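Local structure of phosphoethanolamine N-methyltransferase 1 (Haemonchus contortus, 4KRG) at residues K270-K275 against Y335-T340. The protein probably transfers a methyl group from S-adenosylmethionine to phosphoethanolamine, a step of nematode phosphocholine biosynthesis. Residues are numbered along the deposited sequence; the frame is centred on the assembly and turned at random.
Sequences KLDNEK and YRTSLT
The side chains of Leu-271 and Thr-337 cross at about a right angle. Leu-271 CD1 lies 3.5 Å from Thr-337 OG1, and Leu-271 CB is 4.1 Å from Thr-337 CB. Phe-309 and Arg-304 also touch Leu-271. Thr-337 OG1 sits between its own backbone N and carbonyl carbon (chi1 72°). From there it hydrogen-bonds back to Leu-334 O in its own helix, so the hydroxyl is satisfied although the leucine methyl lies against it.

The polar half of the contact runs through water. Asp-272 OD1 accepts a hydrogen bond from one water at 2.6 Å, and that water also donates to Thr-337 O at 2.7 Å. A second water donates to the same OD1 and accepts from Thr-340 OG1 at 2.8 Å. Thr-340 OG1 is also hydrogen-bonded to Arg-230. One carboxylate oxygen therefore takes both bridges, and no direct hydrogen bond crosses between the segments. Thr-340 CG2 adds a contact, 3.9 Å from Asp-272 OD1. In helix 249-271, Asp-268 forms a salt bridge with Arg-336.

Leu-271 to Glu-274 form a type I beta turn. In this partly hydrated packing, the C-terminal part of helix 249-271 and that turn pack on helix 332-345.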
ATOM      1  N   LYS A 270      -7.612 -19.170   2.225  1.00 26.96           N
ATOM      2  CA  LYS A 270      -8.847 -18.957   2.966  1.00 30.37           C
ATOM      3  C   LYS A 270      -9.778 -17.974   2.261  1.00 29.74           C
ATOM      4  O   LYS A 270     -10.993 -18.143   2.281  1.00 33.37           O
ATOM      5  CB  LYS A 270      -8.547 -18.466   4.385  1.00 30.44           C
ATOM      6  CG  LYS A 270      -7.769 -19.450   5.229  1.00 34.98           C
ATOM      7  CD  LYS A 270      -7.599 -18.930   6.645  1.00 39.34           C
ATOM      8  CE  LYS A 270      -6.619 -19.782   7.436  1.00 45.88           C
ATOM      9  NZ  LYS A 270      -6.198 -19.127   8.709  1.00 48.42           N
ATOM     10  N   LEU A 271      -9.205 -16.960   1.625  1.00 26.69           N
ATOM     11  CA  LEU A 271      -9.996 -15.811   1.192  1.00 23.99           C
ATOM     12  C   LEU A 271     -10.249 -15.646  -0.308  1.00 22.43           C
ATOM     13  O   LEU A 271     -11.188 -14.957  -0.695  1.00 24.53           O
ATOM     14  CB  LEU A 271      -9.396 -14.521   1.762  1.00 23.30           C
ATOM     15  CG  LEU A 271      -9.733 -14.263   3.228  1.00 25.66           C
ATOM     16  CD1 LEU A 271      -8.977 -13.065   3.754  1.00 25.35           C
ATOM     17  CD2 LEU A 271     -11.220 -14.037   3.373  1.00 26.40           C
ATOM     18  N   ASP A 272      -9.434 -16.262  -1.155  1.00 21.74           N
ATOM     19  CA  ASP A 272      -9.525 -15.985  -2.591  1.00 24.34           C
ATOM     20  C   ASP A 272     -10.833 -16.426  -3.271  1.00 24.80           C
ATOM     21  O   ASP A 272     -11.271 -15.817  -4.247  1.00 26.08           O
ATOM     22  CB  ASP A 272      -8.321 -16.553  -3.344  1.00 25.84           C
ATOM     23  CG  ASP A 272      -7.043 -15.770  -3.096  1.00 24.69           C
ATOM     24  OD1 ASP A 272      -7.095 -14.677  -2.484  1.00 20.88           O
ATOM     25  OD2 ASP A 272      -5.980 -16.265  -3.531  1.00 25.84           O
ATOM     26  N   ASN A 273     -11.469 -17.471  -2.763  1.00 24.68           N
ATOM     27  CA  ASN A 273     -12.725 -17.904  -3.370  1.00 27.71           C
ATOM     28  C   ASN A 273     -13.969 -17.261  -2.769  1.00 22.90           C
ATOM     29  O   ASN A 273     -15.089 -17.700  -3.038  1.00 24.05           O
ATOM     30  CB  ASN A 273     -12.850 -19.428  -3.347  1.00 36.51           C
ATOM     31  CG  ASN A 273     -11.979 -20.097  -4.389  1.00 40.35           C
ATOM     32  OD1 ASN A 273     -11.866 -19.622  -5.522  1.00 40.25           O
ATOM     33  ND2 ASN A 273     -11.351 -21.203  -4.011  1.00 43.65           N
ATOM     34  N   GLU A 274     -13.781 -16.218  -1.967  1.00 22.79           N
ATOM     35  CA  GLU A 274     -14.911 -15.588  -1.290  1.00 23.64           C
ATOM     36  C   GLU A 274     -15.924 -15.050  -2.295  1.00 25.11           C
ATOM     37  O   GLU A 274     -15.656 -14.070  -2.998  1.00 23.15           O
ATOM     38  CB  GLU A 274     -14.464 -14.463  -0.347  1.00 22.18           C
ATOM     39  CG  GLU A 274     -15.570 -14.048   0.617  1.00 24.63           C
ATOM     40  CD  GLU A 274     -15.309 -12.750   1.362  1.00 24.75           C
ATOM     41  OE1 GLU A 274     -14.776 -11.797   0.749  1.00 24.81           O
ATOM     42  OE2 GLU A 274     -15.666 -12.680   2.562  1.00 25.40           O
ATOM     43  N   LYS A 275     -17.082 -15.698  -2.358  1.00 17.81           N
ATOM     44  CA  LYS A 275     -18.132 -15.321  -3.305  1.00 19.74           C
ATOM     45  C   LYS A 275     -18.998 -14.149  -2.838  1.00 21.22           C
ATOM     46  O   LYS A 275     -19.675 -13.514  -3.647  1.00 20.07           O
ATOM     47  CB  LYS A 275     -19.034 -16.516  -3.598  1.00 21.22           C
ATOM     48  CG  LYS A 275     -18.325 -17.704  -4.208  1.00 23.00           C
ATOM     49  CD  LYS A 275     -19.323 -18.805  -4.555  1.00 26.73           C
ATOM     50  CE  LYS A 275     -20.043 -19.314  -3.315  1.00 29.13           C
ATOM     51  NZ  LYS A 275     -20.768 -20.593  -3.564  1.00 32.35           N
ATOM     52  N   TYR A 335      -5.235  -7.266   3.470  1.00 17.11           N
ATOM     53  CA  TYR A 335      -5.174  -6.212   2.463  1.00 15.99           C
ATOM     54  C   TYR A 335      -4.715  -6.778   1.120  1.00 12.37           C
ATOM     55  O   TYR A 335      -5.297  -6.462   0.080  1.00 13.10           O
ATOM     56  CB  TYR A 335      -4.258  -5.087   2.950  1.00 16.26           C
ATOM     57  CG  TYR A 335      -3.704  -4.135   1.904  1.00 13.38           C
ATOM     58  CD1 TYR A 335      -4.501  -3.156   1.323  1.00 14.12           C
ATOM     59  CD2 TYR A 335      -2.361  -4.168   1.564  1.00 15.01           C
ATOM     60  CE1 TYR A 335      -3.973  -2.267   0.392  1.00 14.65           C
ATOM     61  CE2 TYR A 335      -1.821  -3.285   0.646  1.00 11.70           C
ATOM     62  CZ  TYR A 335      -2.629  -2.340   0.061  1.00 13.34           C
ATOM     63  OH  TYR A 335      -2.079  -1.465  -0.846  1.00 12.69           O
ATOM     64  N   ARG A 336      -3.684  -7.618   1.142  1.00 14.10           N
ATOM     65  CA  ARG A 336      -3.218  -8.271  -0.075  1.00 12.89           C
ATOM     66  C   ARG A 336      -4.381  -9.028  -0.752  1.00 12.98           C
ATOM     67  O   ARG A 336      -4.587  -8.907  -1.961  1.00 12.78           O
ATOM     68  CB  ARG A 336      -2.017  -9.189   0.237  1.00 14.20           C
ATOM     69  CG  ARG A 336      -1.379  -9.967  -0.947  1.00 13.73           C
ATOM     70  CD  ARG A 336      -2.298 -11.064  -1.501  1.00 13.99           C
ATOM     71  NE  ARG A 336      -1.679 -12.340  -1.834  1.00 18.99           N
ATOM     72  CZ  ARG A 336      -1.055 -12.598  -2.977  1.00 18.46           C
ATOM     73  NH1 ARG A 336      -0.909 -11.650  -3.894  1.00 18.65           N
ATOM     74  NH2 ARG A 336      -0.556 -13.801  -3.188  1.00 20.42           N
ATOM     75  N   THR A 337      -5.133  -9.818   0.012  1.00 14.13           N
ATOM     76  CA  THR A 337      -6.246 -10.577  -0.574  1.00 15.98           C
ATOM     77  C   THR A 337      -7.322  -9.668  -1.157  1.00 15.40           C
ATOM     78  O   THR A 337      -8.036 -10.055  -2.078  1.00 16.62           O
ATOM     79  CB  THR A 337      -6.895 -11.560   0.419  1.00 17.17           C
ATOM     80  OG1 THR A 337      -7.654 -10.837   1.392  1.00 16.42           O
ATOM     81  CG2 THR A 337      -5.837 -12.395   1.106  1.00 18.79           C
ATOM     82  N   SER A 338      -7.447  -8.460  -0.623  1.00 15.36           N
ATOM     83  CA  SER A 338      -8.377  -7.496  -1.206  1.00 15.80           C
ATOM     84  C   SER A 338      -7.860  -6.992  -2.548  1.00 13.23           C
ATOM     85  O   SER A 338      -8.643  -6.757  -3.469  1.00 13.85           O
ATOM     86  CB  SER A 338      -8.643  -6.327  -0.261  1.00 15.87           C
ATOM     87  OG  SER A 338      -9.468  -6.732   0.815  1.00 16.73           O
ATOM     88  N   LEU A 339      -6.545  -6.824  -2.663  1.00 13.14           N
ATOM     89  CA  LEU A 339      -5.946  -6.459  -3.952  1.00 12.04           C
ATOM     90  C   LEU A 339      -6.128  -7.579  -4.978  1.00 16.41           C
ATOM     91  O   LEU A 339      -6.386  -7.327  -6.152  1.00 15.55           O
ATOM     92  CB  LEU A 339      -4.460  -6.092  -3.810  1.00 15.62           C
ATOM     93  CG  LEU A 339      -4.133  -4.779  -3.093  1.00 13.68           C
ATOM     94  CD1 LEU A 339      -2.661  -4.417  -3.253  1.00 12.62           C
ATOM     95  CD2 LEU A 339      -5.006  -3.663  -3.613  1.00 13.84           C
ATOM     96  N   THR A 340      -5.998  -8.821  -4.528  1.00 16.17           N
ATOM     97  CA  THR A 340      -6.214  -9.960  -5.409  1.00 16.82           C
ATOM     98  C   THR A 340      -7.641  -9.946  -5.955  1.00 15.28           C
ATOM     99  O   THR A 340      -7.856 -10.059  -7.159  1.00 14.48           O
ATOM    100  CB  THR A 340      -5.912 -11.269  -4.685  1.00 13.72           C
ATOM    101  OG1 THR A 340      -4.534 -11.263  -4.296  1.00 13.86           O
ATOM    102  CG2 THR A 340      -6.171 -12.454  -5.593  1.00 15.24           C
TER
HETATM  103  O   HOH W   1      -8.691 -12.648  -2.453  1.00 15.52           O
HETATM  104  O   HOH W   2      -4.905 -13.144  -2.196  1.00 19.88           O